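Local coordinates for SusD superfamily protein (Bacteroides fragilis NCTC 9343, PDB 3NQP), which probably binds glycans at the outer membrane of a gut bacterium, as a SusD-family partner in sugar uptake, at residues A[38-43]-A[278-283]; A[83-88]-A[136-141]; A[127-132]-A[204-209]; A[322-327]-A[340-345]. All coordinates share one frame; numbering follows the deposited sequence. Where two conformers were deposited one is given.

Contact 1. Residues A[38-43]-A[278-283]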
# COMPACT_ATOMS: atom_id res chain seq x y z
N ALA A 38 5.03 -10.91 4.25
CA ALA A 38 4.76 -9.61 4.93
C ALA A 38 3.87 -8.65 4.14
O ALA A 38 3.60 -7.53 4.61
CB ALA A 38 6.07 -8.92 5.26
N ALA A 39 3.37 -9.09 2.99
CA ALA A 39 2.60 -8.19 2.12
C ALA A 39 1.26 -7.74 2.72
O ALA A 39 0.86 -6.59 2.57
CB ALA A 39 2.37 -8.83 0.76
N TRP A 40 0.57 -8.63 3.41
CA TRP A 40 -0.71 -8.23 4.02
C TRP A 40 -0.44 -7.15 5.05
O TRP A 40 -1.12 -6.13 5.10
CB TRP A 40 -1.39 -9.44 4.66
CG TRP A 40 -2.69 -9.12 5.31
CD1 TRP A 40 -2.88 -8.72 6.61
CD2 TRP A 40 -4.00 -9.19 4.72
NE1 TRP A 40 -4.20 -8.55 6.86
CE2 TRP A 40 -4.92 -8.82 5.72
CE3 TRP A 40 -4.47 -9.51 3.46
CZ2 TRP A 40 -6.28 -8.78 5.50
CZ3 TRP A 40 -5.84 -9.49 3.22
CH2 TRP A 40 -6.73 -9.13 4.23
N GLN A 41 0.59 -7.34 5.87
CA GLN A 41 0.88 -6.33 6.88
C GLN A 41 1.25 -4.99 6.24
O GLN A 41 0.88 -3.92 6.75
CB GLN A 41 2.00 -6.79 7.81
CG GLN A 41 2.38 -5.80 8.82
CD GLN A 41 3.31 -6.39 9.84
OE1 GLN A 41 2.87 -6.78 10.94
NE2 GLN A 41 4.61 -6.48 9.49
N HIS A 42 2.04 -5.04 5.17
CA HIS A 42 2.53 -3.83 4.52
C HIS A 42 1.35 -3.03 3.92
O HIS A 42 1.24 -1.80 4.10
CB HIS A 42 3.57 -4.16 3.45
CG HIS A 42 3.85 -3.03 2.53
ND1 HIS A 42 4.64 -1.97 2.88
CD2 HIS A 42 3.40 -2.77 1.27
CE1 HIS A 42 4.68 -1.09 1.89
NE2 HIS A 42 3.92 -1.55 0.90
N THR A 43 0.49 -3.73 3.19
CA THR A 43 -0.55 -3.11 2.41
C THR A 43 -1.78 -2.87 3.28
O THR A 43 -2.30 -1.73 3.36
CB THR A 43 -0.89 -3.98 1.19
OG1 THR A 43 0.22 -3.97 0.27
CG2 THR A 43 -2.18 -3.53 0.51
N ASN A 278 -3.66 -15.41 -0.75
CA ASN A 278 -3.79 -14.30 0.18
C ASN A 278 -5.19 -14.33 0.80
O ASN A 278 -6.03 -15.19 0.45
CB ASN A 278 -3.46 -12.99 -0.54
CG ASN A 278 -4.34 -12.74 -1.74
OD1 ASN A 278 -5.56 -12.70 -1.60
ND2 ASN A 278 -3.73 -12.49 -2.92
N SER A 279 -5.41 -13.40 1.72
CA SER A 279 -6.65 -13.31 2.48
C SER A 279 -7.69 -12.35 1.91
O SER A 279 -8.55 -11.88 2.64
CB SER A 279 -6.27 -12.89 3.91
OG SER A 279 -5.49 -13.94 4.51
N ASN A 280 -7.68 -12.12 0.59
CA ASN A 280 -8.62 -11.21 -0.03
C ASN A 280 -10.08 -11.72 0.07
O ASN A 280 -11.04 -10.92 -0.06
CB ASN A 280 -8.21 -10.84 -1.47
CG ASN A 280 -7.04 -9.85 -1.53
OD1 ASN A 280 -6.54 -9.42 -0.48
ND2 ASN A 280 -6.57 -9.50 -2.76
N GLY A 281 -10.24 -13.01 0.39
CA GLY A 281 -11.59 -13.57 0.68
C GLY A 281 -12.29 -12.98 1.89
O GLY A 281 -13.53 -13.08 2.05
N THR A 282 -11.50 -12.38 2.78
CA THR A 282 -12.03 -11.76 3.99
C THR A 282 -12.73 -10.43 3.79
O THR A 282 -13.28 -9.89 4.75
CB THR A 282 -10.92 -11.55 5.09
OG1 THR A 282 -9.96 -10.61 4.63
CG2 THR A 282 -10.18 -12.89 5.44
N PHE A 283 -12.70 -9.87 2.57
CA PHE A 283 -13.45 -8.64 2.26
C PHE A 283 -14.76 -8.99 1.51
O PHE A 283 -15.34 -8.10 0.88
CB PHE A 283 -12.66 -7.69 1.34
CG PHE A 283 -11.55 -6.94 2.02
CD1 PHE A 283 -10.40 -7.59 2.42
CD2 PHE A 283 -11.61 -5.56 2.15
CE1 PHE A 283 -9.36 -6.85 3.03
CE2 PHE A 283 -10.58 -4.83 2.74
CZ PHE A 283 -9.46 -5.47 3.17
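Trp40 alone carries the side of residues 38-43 in this contact, laying the six-membered part of its indole against four residues of 278-283. In the SusD fold this joins helix 39-48, in the TPR-related helical part of the chain, to the loop between strand 265-269 and helix 321-325. A chi1 of 179° swings the indole off the helix to the loop. Ser279 CB sits over one face, offset toward the rim, 3.5 Å from Trp40 CZ3. This is a CH-pi contact, with CB 26° off the ring normal. At the far end of the indole, Trp40 CH2 meets the edge of the Phe283 ring, 3.7 Å from Phe283 CE1. Asn280 OD1 lies at the indole edge, but its hydrogen bond goes to Tyr377 OH. Tyr317 adds an edge-to-face partner for Trp40.

Bonds within the loop help to hold its shape, beside backbone bonds to other residues such as Tyr373. Asn278 OD1 accepts from Asn280 N at 3.1 Å, an Asx turn. Ser279 O takes two donors, Thr282 N and Thr282 OG1. The hydroxyl bond runs nearly along the C=O axis, with Thr282 OG1 2.7 Å from Ser279 O.

Contact 2. Residues A[83-88]-A[136-141]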
# COMPACT_ATOMS: atom_id res chain seq x y z
N SER A 83 2.55 -6.91 16.93
CA SER A 83 3.55 -7.20 17.95
C SER A 83 4.90 -7.25 17.31
O SER A 83 5.01 -7.40 16.10
CB SER A 83 3.30 -8.59 18.55
OG SER A 83 1.99 -8.64 19.07
N LYS A 84 5.93 -7.17 18.16
CA LYS A 84 7.30 -7.42 17.81
C LYS A 84 7.79 -6.60 16.63
O LYS A 84 8.46 -7.15 15.74
CB LYS A 84 7.54 -8.93 17.51
CG LYS A 84 7.12 -9.87 18.63
CD LYS A 84 7.60 -11.34 18.43
CE LYS A 84 6.67 -12.12 17.46
NZ LYS A 84 5.17 -12.08 17.74
N PHE A 85 7.50 -5.29 16.65
CA PHE A 85 7.87 -4.40 15.53
C PHE A 85 7.42 -4.97 14.17
O PHE A 85 8.11 -4.87 13.16
CB PHE A 85 9.39 -4.15 15.50
CG PHE A 85 9.87 -3.25 16.58
CD1 PHE A 85 9.69 -1.89 16.49
CD2 PHE A 85 10.57 -3.77 17.68
CE1 PHE A 85 10.16 -1.06 17.45
CE2 PHE A 85 11.05 -2.94 18.66
CZ PHE A 85 10.85 -1.59 18.56
N GLY A 86 6.26 -5.62 14.17
CA GLY A 86 5.72 -6.19 12.96
C GLY A 86 6.48 -7.43 12.47
O GLY A 86 6.38 -7.78 11.31
N ASP A 87 7.29 -8.02 13.34
CA ASP A 87 8.09 -9.21 13.05
C ASP A 87 8.96 -9.03 11.81
O ASP A 87 9.17 -9.96 11.06
CB ASP A 87 7.15 -10.43 12.90
CG ASP A 87 7.84 -11.77 13.26
OD1 ASP A 87 8.91 -11.78 13.90
OD2 ASP A 87 7.29 -12.82 12.91
N LEU A 88 9.42 -7.81 11.56
CA LEU A 88 10.26 -7.59 10.40
C LEU A 88 11.77 -7.80 10.61
O LEU A 88 12.52 -7.88 9.61
CB LEU A 88 10.02 -6.22 9.79
CG LEU A 88 8.57 -5.95 9.32
CD1 LEU A 88 8.44 -4.54 8.75
CD2 LEU A 88 8.13 -6.98 8.32
N GLY A 136 8.83 5.44 13.74
CA GLY A 136 9.85 6.48 13.83
C GLY A 136 11.22 5.86 14.07
O GLY A 136 11.77 5.16 13.21
N GLY A 137 11.77 6.07 15.26
CA GLY A 137 12.97 5.38 15.64
C GLY A 137 12.74 3.91 15.98
O GLY A 137 11.76 3.56 16.63
N VAL A 138 13.65 3.06 15.51
CA VAL A 138 13.66 1.62 15.76
C VAL A 138 15.11 1.16 15.87
O VAL A 138 16.03 1.88 15.43
CB VAL A 138 13.01 0.81 14.60
CG1 VAL A 138 11.48 1.13 14.46
CG2 VAL A 138 13.80 0.99 13.29
N PRO A 139 15.35 -0.04 16.42
CA PRO A 139 16.72 -0.58 16.46
C PRO A 139 17.30 -0.68 15.06
O PRO A 139 16.59 -1.09 14.14
CB PRO A 139 16.54 -1.98 17.03
CG PRO A 139 15.28 -1.92 17.81
CD PRO A 139 14.40 -0.97 17.06
N LEU A 140 18.56 -0.29 14.87
CA LEU A 140 19.19 -0.43 13.55
C LEU A 140 20.05 -1.68 13.51
O LEU A 140 21.26 -1.63 13.79
CB LEU A 140 20.03 0.80 13.18
CG LEU A 140 19.34 1.96 12.50
CD1 LEU A 140 20.36 3.12 12.29
CD2 LEU A 140 18.63 1.47 11.15
N ARG A 141 19.43 -2.80 13.14
CA ARG A 141 20.12 -4.07 12.94
C ARG A 141 20.64 -4.16 11.52
O ARG A 141 19.86 -4.27 10.56
CB ARG A 141 19.19 -5.25 13.22
CG ARG A 141 18.63 -5.22 14.63
CD ARG A 141 18.29 -6.59 15.21
NE ARG A 141 18.34 -6.57 16.68
CZ ARG A 141 17.35 -6.16 17.48
NH1 ARG A 141 16.19 -5.72 16.98
NH2 ARG A 141 17.52 -6.20 18.80
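Phe85 lays one ring face over Pro139, with Phe85 CZ 3.9 Å from Pro139 CD. The contact joins two loops of the helical, TPR-related part of the SusD fold: one leads into helix 89-102, the other leaves helix 110-135. It is small and purely apolar. All three residues that touch, Phe85, Val138 and Pro139, are buried.

Val138 meets another part of the same ring. Its CG1 lies 3.9 Å from Phe85 CE1 and 4.1 Å from Phe85 CD1, in an oblique approach. CG1 of Val138 stands anti to its carbonyl carbon (chi1 -65°), and this branch is the one that reaches the phenyl ring. The Val138 side chain runs alongside Phe85, antiparallel to it, while Pro139 meets the ring face head-on. Tyr135 adds an edge-to-face ring contact to Phe85, and Ile496 also packs on it. Val138 also packs on Leu131 of helix 110-135 and Val166 of helix 163-181.

The backbone around Phe85 is tightly turned. Phe85 lies within two overlapping i to i+3 turns, and with phi positive from 84 to 87 the winding is left-handed. Gly86 N donates to Ser83 O at 2.9 Å. Asp87 N donates to Lys84 O at 2.8 Å.

Contact 3. Residues A[127-132]-A[204-209]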
# COMPACT_ATOMS: atom_id res chain seq x y z
N TYR A 127 11.92 -2.30 4.00
CA TYR A 127 11.48 -2.70 5.31
C TYR A 127 11.72 -1.58 6.31
O TYR A 127 10.85 -1.25 7.09
CB TYR A 127 12.22 -3.95 5.77
CG TYR A 127 11.72 -5.26 5.17
CD1 TYR A 127 10.39 -5.68 5.31
CD2 TYR A 127 12.59 -6.10 4.50
CE1 TYR A 127 9.94 -6.92 4.78
CE2 TYR A 127 12.15 -7.34 3.99
CZ TYR A 127 10.86 -7.75 4.14
OH TYR A 127 10.49 -8.99 3.62
N TYR A 128 12.89 -0.96 6.28
CA TYR A 128 13.14 0.10 7.26
C TYR A 128 12.25 1.33 7.08
O TYR A 128 12.02 2.05 8.04
CB TYR A 128 14.63 0.48 7.30
CG TYR A 128 15.41 -0.38 8.29
CD1 TYR A 128 15.19 -0.29 9.67
CD2 TYR A 128 16.32 -1.29 7.85
CE1 TYR A 128 15.88 -1.11 10.58
CE2 TYR A 128 17.06 -2.09 8.75
CZ TYR A 128 16.84 -1.99 10.11
OH TYR A 128 17.58 -2.78 10.98
N PHE A 129 11.75 1.56 5.87
CA PHE A 129 10.87 2.70 5.60
C PHE A 129 9.47 2.45 6.17
O PHE A 129 8.84 3.38 6.69
CB PHE A 129 10.83 3.01 4.09
CG PHE A 129 9.99 4.21 3.70
CD1 PHE A 129 10.11 5.43 4.35
CD2 PHE A 129 9.08 4.11 2.65
CE1 PHE A 129 9.34 6.52 3.96
CE2 PHE A 129 8.31 5.18 2.25
CZ PHE A 129 8.45 6.41 2.91
N ASP A 130 8.97 1.21 6.10
CA ASP A 130 7.75 0.85 6.86
C ASP A 130 8.01 1.07 8.37
O ASP A 130 7.17 1.70 9.06
CB ASP A 130 7.31 -0.58 6.58
CG ASP A 130 6.36 -0.70 5.35
OD1 ASP A 130 6.14 0.29 4.63
OD2 ASP A 130 5.88 -1.82 5.12
N LEU A 131 9.13 0.57 8.89
CA LEU A 131 9.41 0.72 10.32
C LEU A 131 9.49 2.20 10.70
O LEU A 131 8.96 2.61 11.74
CB LEU A 131 10.68 -0.04 10.73
CG LEU A 131 10.55 -1.58 10.71
CD1 LEU A 131 11.88 -2.18 10.96
CD2 LEU A 131 9.55 -2.15 11.71
N TYR A 132 10.10 3.02 9.85
CA TYR A 132 10.18 4.49 10.14
C TYR A 132 8.82 5.16 10.13
O TYR A 132 8.52 5.98 10.99
CB TYR A 132 11.11 5.16 9.11
CG TYR A 132 11.21 6.65 9.11
CD1 TYR A 132 10.26 7.42 8.47
CD2 TYR A 132 12.26 7.31 9.77
CE1 TYR A 132 10.34 8.78 8.43
CE2 TYR A 132 12.39 8.70 9.72
CZ TYR A 132 11.42 9.44 9.04
OH TYR A 132 11.49 10.81 8.96
N GLU A 204 13.75 3.01 -7.70
CA GLU A 204 13.44 4.40 -8.07
C GLU A 204 12.04 4.83 -7.53
O GLU A 204 11.88 5.96 -7.09
CB GLU A 204 13.53 4.62 -9.57
CG GLU A 204 14.95 4.55 -10.09
CD GLU A 204 15.20 5.45 -11.25
OE1 GLU A 204 15.58 6.61 -10.99
OE2 GLU A 204 14.98 5.03 -12.39
N CYS A 205 11.05 3.93 -7.59
CA CYS A 205 9.75 4.20 -6.99
C CYS A 205 9.85 4.46 -5.48
O CYS A 205 9.31 5.43 -4.96
CB CYS A 205 8.79 3.02 -7.19
SG CYS A 205 8.15 2.94 -8.89
N LEU A 206 10.51 3.56 -4.80
CA LEU A 206 10.79 3.72 -3.39
C LEU A 206 11.51 5.03 -3.13
O LEU A 206 11.20 5.71 -2.15
CB LEU A 206 11.58 2.53 -2.84
CG LEU A 206 11.81 2.47 -1.34
CD1 LEU A 206 10.51 2.62 -0.54
CD2 LEU A 206 12.48 1.12 -1.01
N MSE A 207 12.46 5.42 -3.97
CA MSE A 207 13.14 6.71 -3.72
C MSE A 207 12.15 7.85 -3.88
O MSE A 207 12.17 8.80 -3.12
CB MSE A 207 14.38 6.93 -4.60
CG MSE A 207 15.47 5.93 -4.37
SE MSE A 207 17.00 6.21 -5.50
CE MSE A 207 17.74 7.64 -4.48
N GLY A 208 11.26 7.75 -4.87
CA GLY A 208 10.22 8.74 -5.02
C GLY A 208 9.35 8.83 -3.78
O GLY A 208 9.00 9.93 -3.35
N GLU A 209 9.01 7.68 -3.20
CA GLU A 209 8.12 7.64 -2.04
C GLU A 209 8.83 8.20 -0.79
O GLU A 209 8.28 9.02 -0.05
CB GLU A 209 7.64 6.21 -1.77
CG GLU A 209 6.39 6.09 -0.92
CD GLU A 209 5.95 4.64 -0.79
OE1 GLU A 209 6.76 3.71 -0.95
OE2 GLU A 209 4.78 4.42 -0.57
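Phe129 and Leu206 make the apolar part of this contact, with Phe129 CD2 3.8 Å from Leu206 CD1. The methyl approaches the ring obliquely, and the two side chains lie alongside each other, pointing opposite ways. Phe129 keeps its CG across from the backbone N (chi1 -178°), which directs the ring at helix 200-216. Leu206 also packs on Leu174 of helix 163-181 and on Trp198.

The second kind of contact is between the ring and a carboxylate side chain. Glu209 comes to the edge of Phe129 and not to a face. Its CG lies 3.8 Å from Phe129 CE2, and its CD lies in the ring plane, 3.9 Å from the same CE2. The ring and carboxylate planes are 61° apart. Glu209 OE1 is also 3.8 Å from Phe129 CE2, and a carboxylate oxygen thus faces the hydrogen-bearing rim of the phenyl group. The chain of Glu209 is extended beyond CG, which carries the carboxylate along the ring edge.

These are helices 110-135 and 200-216, packed side against side in the helical, TPR-related part of the SusD fold. The Phe129 ring also reaches backbone, with CZ 4.0 Å from Glu209 O.

At the polar ends, Glu209 OE1 is hydrogen-bonded to Tyr380 OH. Arg133 makes a cation-pi contact with Phe129, a salt bridge with Asp130 OD1, and a long, weak ion pair with Glu209 OE2. Asp130 OD1 and Glu209 OE1 are 6.6 Å apart, and Arg133 probably eases the repulsion between these like charges.

Contact 4. Residues A[322-327]-A[340-345]; sequences AVYQNF and ASYNKD
Tyr324 packs the hydroxyl end of its ring against the methyl of Ala340, and this is the close part of the contact. Ala340 CB lies 3.8 Å from Tyr324 CZ, in an oblique approach. The tyrosine CG is anti to the backbone N (chi1 -179°), which directs the phenol at the strand. Leu353 of strand 351-358 also packs on Ala340.

The other side is looser and runs through water. Tyr324 OH and Tyr342 OH are 4.2 Å apart, and a water bridges them. That water is 2.6 Å from Tyr324 OH, to which it donates, and a short 2.5 Å from Tyr342 OH. It lies in the plane of the Tyr342 ring, at its edge. A second water accepts from Ala340 N at 2.9 Å and donates to Tyr324 OH in a long bond of 3.3 Å. Tyr324 OH is also hydrogen-bonded to Glu335 OE2, and Lys334 makes a cation-pi contact with the ring. Thus the phenol oxygen has a protein partner as well as two waters.

The arrangement is a short helix packed, partly through water, on a two-stranded antiparallel beta hairpin, strands 338-344 and 351-358, within the SusD-family region.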
# COMPACT_ATOMS: atom_id res chain seq x y z
N ALA A 322 -20.06 4.66 2.09
CA ALA A 322 -19.69 5.94 1.46
C ALA A 322 -18.48 5.84 0.55
O ALA A 322 -18.33 6.66 -0.37
CB ALA A 322 -19.47 7.04 2.52
N VAL A 323 -17.61 4.85 0.75
CA VAL A 323 -16.45 4.69 -0.13
C VAL A 323 -16.98 4.31 -1.52
O VAL A 323 -16.63 4.94 -2.52
CB VAL A 323 -15.47 3.64 0.42
CG1 VAL A 323 -14.39 3.30 -0.56
CG2 VAL A 323 -14.82 4.15 1.77
N TYR A 324 -17.81 3.28 -1.58
CA TYR A 324 -18.56 2.92 -2.81
C TYR A 324 -19.39 4.08 -3.40
O TYR A 324 -19.32 4.38 -4.60
CB TYR A 324 -19.42 1.70 -2.53
CG TYR A 324 -20.25 1.15 -3.70
CD1 TYR A 324 -19.65 0.40 -4.70
CD2 TYR A 324 -21.62 1.38 -3.79
CE1 TYR A 324 -20.39 -0.11 -5.77
CE2 TYR A 324 -22.39 0.85 -4.87
CZ TYR A 324 -21.77 0.10 -5.84
OH TYR A 324 -22.47 -0.44 -6.90
N GLN A 325 -20.17 4.73 -2.57
CA GLN A 325 -21.08 5.80 -3.04
C GLN A 325 -20.33 7.03 -3.56
O GLN A 325 -20.90 7.81 -4.32
CB GLN A 325 -22.01 6.24 -1.92
CG GLN A 325 -22.95 5.16 -1.46
CD GLN A 325 -23.72 5.55 -0.23
OE1 GLN A 325 -23.17 6.11 0.72
NE2 GLN A 325 -25.01 5.26 -0.24
N ASN A 326 -19.07 7.18 -3.16
CA ASN A 326 -18.21 8.26 -3.70
C ASN A 326 -17.88 8.14 -5.19
O ASN A 326 -17.52 9.12 -5.84
CB ASN A 326 -16.87 8.32 -2.97
CG ASN A 326 -16.90 9.21 -1.72
OD1 ASN A 326 -17.89 9.90 -1.44
ND2 ASN A 326 -15.78 9.22 -0.98
N PHE A 327 -17.92 6.93 -5.72
CA PHE A 327 -17.71 6.73 -7.16
C PHE A 327 -18.96 7.12 -7.97
O PHE A 327 -20.06 6.68 -7.65
CB PHE A 327 -17.43 5.25 -7.47
CG PHE A 327 -16.10 4.73 -6.95
CD1 PHE A 327 -14.96 4.79 -7.73
CD2 PHE A 327 -16.01 4.09 -5.73
CE1 PHE A 327 -13.75 4.24 -7.29
CE2 PHE A 327 -14.78 3.59 -5.26
CZ PHE A 327 -13.65 3.66 -6.07
N ALA A 340 -22.19 -4.50 -4.73
CA ALA A 340 -23.04 -4.01 -3.64
C ALA A 340 -24.13 -5.04 -3.30
O ALA A 340 -24.64 -5.75 -4.19
CB ALA A 340 -23.67 -2.67 -4.06
N SER A 341 -24.50 -5.10 -2.03
CA SER A 341 -25.65 -5.89 -1.61
C SER A 341 -26.69 -4.93 -1.05
O SER A 341 -26.35 -3.93 -0.40
CB SER A 341 -25.26 -6.98 -0.59
OG SER A 341 -24.68 -6.46 0.60
N TYR A 342 -27.95 -5.25 -1.29
CA TYR A 342 -29.07 -4.36 -1.00
C TYR A 342 -30.16 -5.07 -0.15
O TYR A 342 -30.41 -6.24 -0.34
CB TYR A 342 -29.75 -3.90 -2.29
CG TYR A 342 -28.89 -3.06 -3.18
CD1 TYR A 342 -27.93 -3.63 -4.01
CD2 TYR A 342 -28.99 -1.67 -3.16
CE1 TYR A 342 -27.13 -2.85 -4.80
CE2 TYR A 342 -28.20 -0.90 -3.94
CZ TYR A 342 -27.27 -1.48 -4.76
OH TYR A 342 -26.46 -0.68 -5.55
N ASN A 343 -30.78 -4.31 0.75
CA ASN A 343 -32.08 -4.65 1.32
C ASN A 343 -33.16 -4.27 0.35
O ASN A 343 -32.98 -3.33 -0.41
CB ASN A 343 -32.34 -3.82 2.57
CG ASN A 343 -32.11 -4.57 3.81
OD1 ASN A 343 -32.07 -5.80 3.80
ND2 ASN A 343 -32.01 -3.83 4.94
N LYS A 344 -34.27 -5.00 0.39
CA LYS A 344 -35.44 -4.71 -0.41
C LYS A 344 -36.56 -4.45 0.58
O LYS A 344 -36.79 -5.25 1.49
CB LYS A 344 -35.79 -5.89 -1.31
CG LYS A 344 -37.21 -5.84 -1.85
CD LYS A 344 -37.36 -6.56 -3.17
CE LYS A 344 -37.69 -8.02 -2.97
NZ LYS A 344 -38.08 -8.67 -4.24
N ASP A 345 -37.21 -3.31 0.43
CA ASP A 345 -38.36 -2.94 1.27
C ASP A 345 -39.51 -3.94 1.05
O ASP A 345 -39.87 -4.26 -0.11
CB ASP A 345 -38.79 -1.51 0.95
CG ASP A 345 -39.83 -0.97 1.92
OD1 ASP A 345 -41.01 -1.38 1.85
OD2 ASP A 345 -39.47 -0.08 2.73
O HOH W 1 -22.99 -3.66 -7.34
O HOH W 2 -24.83 -1.50 -7.31

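Contacts 2, 3 and 4 are all buried, while contact 1 is partly buried. Contacts 1 and 3 lie nearest the middle of the chain, each centred about 11 Å from it; contacts 2 and 4 are peripheral, at about 19 and 25 Å. Contacts 2 and 3 both involve helix 110-135 or the loop leaving it, and touch through Tyr128 OH and Arg141 O. Contact 1 meets contact 3 through His42 ND1 and Asp130 OD2, and contact 2 through Gln41 NE2 and Gly86 O. Contact 4 touches none of them; contact 1 is nearest, about 23 Å between centres. Contact 2 is wholly apolar, contacts 1 and 3 set polar groups beside aromatic rings, and contact 4 uses bridging waters.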